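Local coordinates for ditrans,polycis-undecaprenyl-diphosphate synthase ((2E,6E)-farnesyl-diphosphate specific) (PDB 6ACS), which probably catalyses the stepwise condensation of isopentenyl diphosphate with farnesyl diphosphate to yield undecaprenyl diphosphate, the precursor of the lipid carrier in bacterial cell-wall synthesis, at residues L9-A14 and Q243-E248; V54-V59 and N176-V181; H48-G53 and F95-R100; I185-D190 and P214-E219. One frame throughout, in Å; residues are numbered along the deposited sequence. Where two conformers were deposited one is given.

Contact 1 of 4, residues L9-A14 and Q243-E248; sequences LPQHVA and QQEKIE
Q11 and Q244 illustrate how two glutamines can pack closely without pairing. The two side chains run antiparallel, each passing alongside the other, with the amide planes 33° apart. The oxygen of Q244 comes broadside onto the amide of Q11: OE1 of Q244 lies 3.1 Å from CD of Q11, and at a comparable distance, 3.3 Å, from NE2 of Q11. The angle at that nitrogen is too poor for a hydrogen bond, and none crosses between the segments.

Van der Waals packing adds to this amide contact. The bend in the Q11 chain at chi2 (-128°) carries its amide toward the helix, where OE1 of Q11 passes 3.8 Å from CB of Q244. Q244 runs extended beyond CG, which places its own oxygen 3.3 Å from CG of Q11.

Two glutamates give looser contacts at the margin. CG of E245 is 4.4 Å from OE1 of Q11, while its carboxylate turns to a salt bridge with K237. OE1 of E248, a poorly ordered residue, comes 4.1 Å from OE1 of Q11, and its OE2 makes a long, weak ion pair with R55.

The contact lies at the surface, where helix 239-252 lies beside Q11, the residue just before strand 12-17. P179 touches both glutamines from its loop, the backbones of R55 and Q11 are hydrogen-bonded, and helix 218-235 packs on P10 and V13 nearby.

Contact 2 of 4, residues V54-V59 and N176-V181; sequences VRALTV and NDLPAV
Apolar packing between A56 and L178, extended by R55 and P179, lays the loop before strand 183-186 over the beginning of strand 56-61, and no hydrogen bond passes between the segments. The backbones come nearest at A56 and L178, whose CA atoms are 7.2 Å apart. That spacing is bridged by side chains alone.

At the buried end, one methyl meets another: CB of A56 touches CD1 of L178 at 4.1 Å. L178 points its CG away from its own carbonyl carbon (chi1 -62°), and of its two branches it is CD1 that reaches the strand. The same leucine also rests on T130 of the neighbouring strand 129-134, so it spans two strands of the sheet.

Toward solvent, the aliphatic part of R55 does the work. Its CD comes 4.2 Å from CG of P179, a hydrocarbon contact made by an exposed arginine whose guanidinium group lies beyond, in a long, weak ion pair with E248. P179 in turn leans on Q11, and the loop is tied by A180, whose backbone N hydrogen-bonds E240.

The opposite face of the strand behaves differently: L57 points away from the loop and packs on V46 of helix 42-52. A central strand with a loop on one face and a helix on the other is in keeping with the layered alpha/beta architecture of cis-prenyltransferases, built round a parallel sheet.

Contact 3 of 4, residues H48-G53 and F95-R100; sequences HCVKTG and FNIALR
The ring of F95 meets V50 obliquely, CG1 of the valine approaching it neither squarely over a face nor at an edge. A second flat group, the imidazole of H48, carries a methyl on one face: CG2 of T52 sits 3.5 Å above its plane, offset toward the rim. This second arrangement belongs to the last turn of the helix itself.

V50 is the residue that joins the segments. With CG1 anti to the backbone N (chi1 163°), that methyl is turned to F95, while CG2, beside the N, reaches I97 and the CB of F95. CG1 approaches the carbonyl O of F95 at 4.2 Å, whereas CG2 packs 3.7 Å from CD1 of I97, the two side chains set at a slant. The same CG2 lies 4.4 Å from CB of F95. The phenylalanine is poorly ordered, so the contact with I97 is the firmer part of the packing.

Both chain turns here are helix endings. G53 and N96 each adopt positive phi and close a Schellman motif, the bonds at G53 being weak. At the first ending, the hydroxyl of T52 donates to the backbone O of H48 over 2.8 Å from OG1, and the amide of T52 reaches the same oxygen from the opposite face of the carbonyl plane.

Through V50, the end of helix 42-52 packs against I97 of strand 97-102, the outermost within the chain on this side. M129 of the adjacent strand also touches V50, V46 one turn earlier in the helix packs on I97, and helix 218-235 touches H48 and C49.

Contact 4 of 4, residues I185-D190 and P214-E219; sequences IRTGGD and PEFTVE
The backbones pass closest at T187 and F216, with 7.8 Å between their CA atoms and no hydrogen bond from one to the other, beyond strand 183-186, where G188 and G189 take positive phi.

Side chains bridge the interval. T187 sets a methyl over one face of the F216 ring in a CH-pi contact: CG2 lies 4.2 Å from the ring centroid, 25° off the normal, and nearest CD1 of F216 at 3.8 Å. The threonine side chain stands roughly perpendicular to that of the phenylalanine. With CG2 placed anti to its carbonyl carbon, T187 directs its hydroxyl elsewhere, to the backbone O of D18. One side chain therefore serves both a hydrophobic contact and a polar one beside the predicted catalytic, magnesium-binding aspartate. I185 joins in through CG2, which stands 4.3 Å from CZ of F216 in an oblique approach.

R186 takes no part in this packing. This predicted substrate-binding residue forms a salt bridge with D18, hydrogen-bonds S194 and makes a cation-pi contact with F62, interactions that would hold its guanidinium group in place. CB of D190 lies 3.8 Å above the plane of that group, offset toward the rim.

Between strand and helix the packing continues. T217 occupies the N-cap of helix 218-235, its hydroxyl bonding the amide of E220, and F221 of that helix touches both I185 and F216. The ring of W213 meets F216 with planes about 20° apart, Y207 of strand 205-208 packs on I185, and F235 of the second subunit reaches D190.

Each of the four contacts involves a strand of the central parallel sheet or a residue packed on it. H12 joins contacts 1 and 2, its NE2 probably hydrogen-bonding OG1 of T58 (2.7 Å) and its ND1 the backbone O of P179 (2.8 Å). Contacts 2 and 3, centred 11 Å apart, share a salt bridge from OD1 of D177 to NH1 of R100 (2.8 Å) and cross along the chain. Contact 4 lies beside the predicted active site, the T187 side chain being about 4 Å from that of D18. Its centre is about 23 Å from that of contact 1, yet neighbouring strands connect them through A14 and I185. Contacts 2 and 3 lie away from the predicted sites.

Contact 1 of 4, residues L9-A14 and Q243-E248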
# COMPACT_ATOMS: atom_id res chain seq x y z
N LEU B 9 13.29 15.34 6.80
CA LEU B 9 12.21 15.10 7.75
C LEU B 9 10.95 14.68 7.01
O LEU B 9 10.65 15.22 5.94
CB LEU B 9 11.92 16.35 8.57
CG LEU B 9 12.93 16.58 9.70
CD1 LEU B 9 12.86 18.02 10.17
CD2 LEU B 9 12.60 15.62 10.85
N PRO B 10 10.19 13.72 7.52
CA PRO B 10 8.92 13.37 6.86
C PRO B 10 7.88 14.47 7.05
O PRO B 10 7.84 15.14 8.09
CB PRO B 10 8.49 12.08 7.57
CG PRO B 10 9.11 12.18 8.93
CD PRO B 10 10.42 12.96 8.76
N GLN B 11 7.02 14.63 6.04
CA GLN B 11 5.89 15.55 6.18
C GLN B 11 4.72 14.89 6.90
O GLN B 11 3.92 15.57 7.56
CB GLN B 11 5.38 16.01 4.81
CG GLN B 11 6.47 16.41 3.83
CD GLN B 11 6.25 17.78 3.22
OE1 GLN B 11 7.19 18.41 2.73
NE2 GLN B 11 5.01 18.25 3.26
N HIS B 12 4.59 13.58 6.77
CA HIS B 12 3.46 12.85 7.30
C HIS B 12 3.96 11.49 7.77
O HIS B 12 4.50 10.69 6.99
CB HIS B 12 2.36 12.74 6.24
CG HIS B 12 1.07 12.13 6.72
ND1 HIS B 12 -0.05 12.11 5.93
CD2 HIS B 12 0.73 11.52 7.88
CE1 HIS B 12 -1.04 11.51 6.58
NE2 HIS B 12 -0.59 11.13 7.76
N VAL B 13 3.83 11.26 9.08
CA VAL B 13 4.21 10.01 9.73
C VAL B 13 2.94 9.27 10.10
O VAL B 13 1.99 9.87 10.63
CB VAL B 13 5.05 10.27 10.99
CG1 VAL B 13 5.35 8.94 11.69
CG2 VAL B 13 6.32 10.99 10.61
N ALA B 14 2.92 7.97 9.84
CA ALA B 14 1.82 7.11 10.25
C ALA B 14 2.38 6.03 11.15
O ALA B 14 3.49 5.56 10.94
CB ALA B 14 1.11 6.48 9.05
N GLN B 243 7.76 17.97 -5.09
CA GLN B 243 6.84 19.07 -5.39
C GLN B 243 6.38 19.79 -4.13
O GLN B 243 6.22 21.02 -4.13
CB GLN B 243 5.65 18.55 -6.20
CG GLN B 243 6.02 17.95 -7.55
CD GLN B 243 7.00 18.81 -8.36
OE1 GLN B 243 7.95 18.29 -8.96
NE2 GLN B 243 6.77 20.13 -8.38
N GLN B 244 6.16 19.05 -3.04
CA GLN B 244 5.82 19.67 -1.76
C GLN B 244 6.92 20.61 -1.31
O GLN B 244 6.64 21.70 -0.80
CB GLN B 244 5.60 18.60 -0.69
CG GLN B 244 4.32 17.82 -0.79
CD GLN B 244 4.36 16.56 0.05
OE1 GLN B 244 5.36 16.27 0.70
NE2 GLN B 244 3.27 15.80 0.03
N GLU B 245 8.18 20.20 -1.47
CA GLU B 245 9.29 21.04 -1.04
C GLU B 245 9.42 22.28 -1.93
O GLU B 245 9.69 23.38 -1.43
CB GLU B 245 10.58 20.23 -1.03
CG GLU B 245 10.56 19.13 0.03
CD GLU B 245 11.73 18.17 -0.06
OE1 GLU B 245 12.61 18.36 -0.93
OE2 GLU B 245 11.77 17.21 0.74
N LYS B 246 9.21 22.12 -3.24
CA LYS B 246 9.15 23.29 -4.12
C LYS B 246 8.09 24.28 -3.64
O LYS B 246 8.36 25.49 -3.52
CB LYS B 246 8.88 22.87 -5.56
CG LYS B 246 10.10 22.36 -6.30
CD LYS B 246 9.75 21.81 -7.67
CE LYS B 246 10.97 21.20 -8.34
NZ LYS B 246 10.62 20.50 -9.61
N ILE B 247 6.89 23.78 -3.35
CA ILE B 247 5.81 24.66 -2.92
C ILE B 247 6.12 25.32 -1.59
O ILE B 247 5.88 26.52 -1.40
CB ILE B 247 4.48 23.88 -2.89
CG1 ILE B 247 3.96 23.70 -4.31
CG2 ILE B 247 3.45 24.59 -2.03
CD1 ILE B 247 4.00 24.98 -5.12
N GLU B 248 6.66 24.56 -0.63
CA GLU B 248 6.94 25.15 0.67
C GLU B 248 8.04 26.20 0.58
O GLU B 248 7.98 27.23 1.27
CB GLU B 248 7.30 24.07 1.69
CG GLU B 248 7.58 24.63 3.08
CD GLU B 248 7.62 23.57 4.16
OE1 GLU B 248 7.41 22.38 3.83
OE2 GLU B 248 7.87 23.92 5.33

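Contact 2 of 4, residues V54-V59 and N176-V181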
# COMPACT_ATOMS: atom_id res chain seq x y z
N VAL B 54 6.91 18.22 11.51
CA VAL B 54 6.06 17.25 10.83
C VAL B 54 4.66 17.84 10.68
O VAL B 54 4.10 18.38 11.64
CB VAL B 54 6.02 15.93 11.61
CG1 VAL B 54 5.05 14.92 10.97
CG2 VAL B 54 7.41 15.33 11.72
N ARG B 55 4.09 17.75 9.48
CA ARG B 55 2.79 18.37 9.24
C ARG B 55 1.61 17.49 9.65
O ARG B 55 0.52 18.02 9.92
CB ARG B 55 2.64 18.73 7.77
CG ARG B 55 3.64 19.77 7.31
CD ARG B 55 3.38 20.21 5.89
NE ARG B 55 3.96 21.51 5.61
CZ ARG B 55 3.36 22.67 5.85
NH1 ARG B 55 2.15 22.70 6.39
NH2 ARG B 55 3.98 23.82 5.56
N ALA B 56 1.79 16.17 9.67
CA ALA B 56 0.68 15.27 9.96
C ALA B 56 1.21 14.00 10.62
O ALA B 56 2.24 13.47 10.22
CB ALA B 56 -0.08 14.89 8.69
N LEU B 57 0.49 13.54 11.63
CA LEU B 57 0.76 12.28 12.31
C LEU B 57 -0.56 11.52 12.39
O LEU B 57 -1.54 12.06 12.91
CB LEU B 57 1.32 12.51 13.72
CG LEU B 57 1.45 11.28 14.60
CD1 LEU B 57 2.48 10.30 14.01
CD2 LEU B 57 1.83 11.71 16.01
N THR B 58 -0.58 10.30 11.86
CA THR B 58 -1.80 9.50 11.80
C THR B 58 -1.55 8.15 12.47
O THR B 58 -0.59 7.46 12.11
CB THR B 58 -2.24 9.30 10.33
OG1 THR B 58 -2.43 10.58 9.71
CG2 THR B 58 -3.52 8.46 10.24
N VAL B 59 -2.39 7.78 13.44
CA VAL B 59 -2.12 6.60 14.26
C VAL B 59 -3.30 5.63 14.25
O VAL B 59 -4.46 6.03 14.14
CB VAL B 59 -1.73 6.99 15.70
CG1 VAL B 59 -0.56 7.96 15.68
CG2 VAL B 59 -2.91 7.57 16.43
N ASN B 176 -7.01 13.38 1.96
CA ASN B 176 -6.48 13.83 0.68
C ASN B 176 -6.01 15.28 0.71
O ASN B 176 -5.35 15.71 -0.23
CB ASN B 176 -7.51 13.65 -0.44
CG ASN B 176 -8.77 14.47 -0.23
OD1 ASN B 176 -8.78 15.69 -0.44
ND2 ASN B 176 -9.85 13.79 0.16
N ASP B 177 -6.37 16.05 1.73
CA ASP B 177 -5.89 17.42 1.81
C ASP B 177 -4.60 17.53 2.60
O ASP B 177 -4.10 18.65 2.80
CB ASP B 177 -6.97 18.33 2.42
CG ASP B 177 -7.38 17.90 3.82
OD1 ASP B 177 -7.42 16.68 4.10
OD2 ASP B 177 -7.73 18.79 4.61
N LEU B 178 -4.07 16.42 3.08
CA LEU B 178 -2.79 16.38 3.78
C LEU B 178 -1.73 15.77 2.87
O LEU B 178 -2.06 15.11 1.88
CB LEU B 178 -2.91 15.55 5.07
CG LEU B 178 -3.89 16.07 6.12
CD1 LEU B 178 -3.95 15.10 7.30
CD2 LEU B 178 -3.51 17.47 6.59
N PRO B 179 -0.45 15.99 3.16
CA PRO B 179 0.60 15.33 2.36
C PRO B 179 0.44 13.82 2.41
O PRO B 179 -0.07 13.27 3.37
CB PRO B 179 1.90 15.76 3.06
CG PRO B 179 1.55 16.99 3.82
CD PRO B 179 0.11 16.81 4.24
N ALA B 180 0.92 13.14 1.35
CA ALA B 180 0.93 11.68 1.37
C ALA B 180 1.85 11.21 2.48
O ALA B 180 2.78 11.92 2.87
CB ALA B 180 1.39 11.10 0.03
N VAL B 181 1.58 10.02 2.99
CA VAL B 181 2.39 9.46 4.08
C VAL B 181 3.80 9.19 3.56
O VAL B 181 3.99 8.50 2.55
CB VAL B 181 1.75 8.17 4.64
CG1 VAL B 181 2.69 7.51 5.69
CG2 VAL B 181 0.38 8.47 5.26

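Contact 3 of 4, residues H48-G53 and F95-R100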
# COMPACT_ATOMS: atom_id res chain seq x y z
N HIS B 48 7.34 15.53 19.69
CA HIS B 48 8.52 15.55 18.83
C HIS B 48 8.12 15.93 17.40
O HIS B 48 8.85 16.67 16.72
CB HIS B 48 9.24 14.20 18.85
CG HIS B 48 10.57 14.23 18.18
ND1 HIS B 48 11.65 14.93 18.69
CD2 HIS B 48 11.00 13.67 17.02
CE1 HIS B 48 12.69 14.77 17.90
NE2 HIS B 48 12.33 14.02 16.87
N CYS B 49 6.98 15.42 16.93
CA CYS B 49 6.52 15.79 15.59
C CYS B 49 6.31 17.29 15.49
O CYS B 49 6.70 17.92 14.50
CB CYS B 49 5.24 15.03 15.24
SG CYS B 49 5.54 13.27 14.91
N VAL B 50 5.67 17.89 16.50
CA VAL B 50 5.43 19.33 16.46
C VAL B 50 6.75 20.09 16.48
O VAL B 50 6.93 21.06 15.72
CB VAL B 50 4.54 19.75 17.64
CG1 VAL B 50 4.64 21.26 17.85
CG2 VAL B 50 3.10 19.33 17.42
N LYS B 51 7.70 19.65 17.30
CA LYS B 51 8.98 20.35 17.42
C LYS B 51 9.84 20.24 16.16
O LYS B 51 10.73 21.07 15.95
CB LYS B 51 9.75 19.84 18.63
CG LYS B 51 9.11 20.23 19.95
CD LYS B 51 9.82 19.62 21.13
CE LYS B 51 11.11 20.35 21.44
NZ LYS B 51 11.72 19.88 22.72
N THR B 52 9.67 19.17 15.38
CA THR B 52 10.46 18.97 14.18
C THR B 52 9.77 19.46 12.91
O THR B 52 10.34 19.34 11.82
CB THR B 52 10.88 17.50 14.04
OG1 THR B 52 9.72 16.67 14.06
CG2 THR B 52 11.77 17.12 15.20
N GLY B 53 8.53 19.90 12.99
CA GLY B 53 7.89 20.44 11.82
C GLY B 53 7.13 19.42 10.99
O GLY B 53 6.75 19.74 9.86
N PHE B 95 -0.39 22.87 21.93
CA PHE B 95 0.61 22.72 20.89
C PHE B 95 0.12 23.13 19.50
O PHE B 95 0.85 22.94 18.52
CB PHE B 95 1.11 21.27 20.85
CG PHE B 95 1.93 20.88 22.06
CD1 PHE B 95 3.28 21.19 22.12
CD2 PHE B 95 1.34 20.21 23.12
CE1 PHE B 95 4.03 20.84 23.23
CE2 PHE B 95 2.09 19.86 24.23
CZ PHE B 95 3.44 20.17 24.29
N ASN B 96 -1.07 23.72 19.40
CA ASN B 96 -1.63 24.19 18.13
C ASN B 96 -1.76 23.04 17.13
O ASN B 96 -1.38 23.14 15.96
CB ASN B 96 -0.79 25.34 17.55
CG ASN B 96 -1.55 26.15 16.51
OD1 ASN B 96 -1.02 26.45 15.44
ND2 ASN B 96 -2.79 26.49 16.82
N ILE B 97 -2.33 21.93 17.62
CA ILE B 97 -2.55 20.71 16.84
C ILE B 97 -4.04 20.57 16.56
O ILE B 97 -4.86 20.76 17.46
CB ILE B 97 -2.08 19.45 17.59
CG1 ILE B 97 -0.59 19.53 17.90
CG2 ILE B 97 -2.38 18.18 16.77
CD1 ILE B 97 -0.17 18.50 18.90
N ALA B 98 -4.38 20.25 15.32
CA ALA B 98 -5.76 19.97 14.93
C ALA B 98 -6.00 18.47 15.04
O ALA B 98 -5.21 17.67 14.53
CB ALA B 98 -6.03 20.44 13.50
N LEU B 99 -7.11 18.10 15.68
CA LEU B 99 -7.48 16.70 15.82
C LEU B 99 -8.44 16.29 14.71
O LEU B 99 -9.38 17.03 14.38
CB LEU B 99 -8.13 16.46 17.18
CG LEU B 99 -8.30 15.03 17.68
CD1 LEU B 99 -7.00 14.26 17.57
CD2 LEU B 99 -8.79 15.07 19.12
N ARG B 100 -8.22 15.10 14.14
CA ARG B 100 -9.06 14.56 13.09
C ARG B 100 -9.28 13.07 13.35
O ARG B 100 -8.46 12.42 14.00
CB ARG B 100 -8.41 14.79 11.72
CG ARG B 100 -9.31 14.47 10.55
CD ARG B 100 -8.61 14.69 9.20
NE ARG B 100 -8.20 16.07 8.98
CZ ARG B 100 -7.89 16.57 7.78
NH1 ARG B 100 -7.96 15.80 6.70
NH2 ARG B 100 -7.52 17.83 7.67

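Contact 4 of 4, residues I185-D190 and P214-E219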
# COMPACT_ATOMS: atom_id res chain seq x y z
N ILE B 185 5.47 3.61 10.42
CA ILE B 185 6.13 2.80 11.44
C ILE B 185 5.16 1.73 11.90
O ILE B 185 4.01 2.04 12.24
CB ILE B 185 6.54 3.67 12.64
CG1 ILE B 185 7.59 4.67 12.23
CG2 ILE B 185 6.99 2.82 13.85
CD1 ILE B 185 7.73 5.81 13.24
N ARG B 186 5.62 0.49 11.97
CA ARG B 186 4.83 -0.54 12.62
C ARG B 186 5.63 -1.19 13.73
O ARG B 186 6.69 -1.78 13.47
CB ARG B 186 4.37 -1.61 11.64
CG ARG B 186 3.63 -2.64 12.44
CD ARG B 186 2.94 -3.62 11.65
NE ARG B 186 2.26 -4.54 12.55
CZ ARG B 186 1.22 -5.27 12.18
NH1 ARG B 186 0.77 -5.16 10.95
NH2 ARG B 186 0.65 -6.10 13.04
N THR B 187 5.10 -1.14 14.95
CA THR B 187 5.71 -1.78 16.10
C THR B 187 5.14 -3.19 16.25
O THR B 187 4.23 -3.60 15.53
CB THR B 187 5.47 -0.94 17.36
OG1 THR B 187 4.06 -0.88 17.65
CG2 THR B 187 5.97 0.48 17.14
N GLY B 188 5.74 -3.96 17.15
CA GLY B 188 5.19 -5.26 17.51
C GLY B 188 5.82 -6.46 16.83
O GLY B 188 5.54 -7.59 17.24
N GLY B 189 6.61 -6.27 15.78
CA GLY B 189 7.38 -7.34 15.19
C GLY B 189 6.89 -7.85 13.84
O GLY B 189 7.68 -8.49 13.13
N ASP B 190 5.63 -7.65 13.49
CA ASP B 190 5.18 -8.20 12.21
C ASP B 190 5.53 -7.26 11.06
O ASP B 190 5.64 -6.04 11.22
CB ASP B 190 3.68 -8.48 12.23
CG ASP B 190 3.25 -9.49 11.18
OD1 ASP B 190 4.13 -10.12 10.53
OD2 ASP B 190 2.03 -9.65 10.99
N PRO B 214 3.75 -0.45 23.95
CA PRO B 214 3.87 0.16 25.29
C PRO B 214 5.29 0.51 25.67
O PRO B 214 5.51 1.36 26.55
CB PRO B 214 3.28 -0.91 26.22
CG PRO B 214 2.40 -1.72 25.37
CD PRO B 214 3.03 -1.73 24.01
N GLU B 215 6.28 -0.12 25.04
CA GLU B 215 7.68 0.16 25.31
C GLU B 215 8.31 1.05 24.26
O GLU B 215 9.52 1.26 24.29
CB GLU B 215 8.45 -1.16 25.42
CG GLU B 215 8.23 -1.87 26.73
CD GLU B 215 8.43 -3.37 26.60
OE1 GLU B 215 8.21 -3.90 25.49
OE2 GLU B 215 8.81 -4.01 27.60
N PHE B 216 7.52 1.58 23.32
CA PHE B 216 8.08 2.43 22.28
C PHE B 216 8.41 3.79 22.88
O PHE B 216 7.60 4.37 23.60
CB PHE B 216 7.08 2.57 21.12
CG PHE B 216 7.68 3.16 19.87
CD1 PHE B 216 8.61 2.45 19.13
CD2 PHE B 216 7.28 4.41 19.42
CE1 PHE B 216 9.16 2.98 17.97
CE2 PHE B 216 7.82 4.95 18.25
CZ PHE B 216 8.76 4.23 17.52
N THR B 217 9.63 4.27 22.63
CA THR B 217 10.12 5.49 23.27
C THR B 217 10.35 6.57 22.23
O THR B 217 10.48 6.28 21.03
CB THR B 217 11.43 5.24 24.04
OG1 THR B 217 12.43 4.77 23.13
CG2 THR B 217 11.21 4.19 25.15
N VAL B 218 10.39 7.81 22.69
CA VAL B 218 10.75 8.91 21.79
C VAL B 218 12.17 8.74 21.29
O VAL B 218 12.50 9.18 20.18
CB VAL B 218 10.51 10.28 22.46
CG1 VAL B 218 11.54 10.58 23.54
CG2 VAL B 218 10.49 11.39 21.40
N GLU B 219 13.05 8.11 22.08
CA GLU B 219 14.39 7.81 21.57
C GLU B 219 14.32 6.87 20.36
O GLU B 219 15.04 7.06 19.37
CB GLU B 219 15.25 7.19 22.67
CG GLU B 219 15.68 8.17 23.77
CD GLU B 219 14.61 8.41 24.82
OE1 GLU B 219 13.63 7.62 24.88
OE2 GLU B 219 14.75 9.39 25.58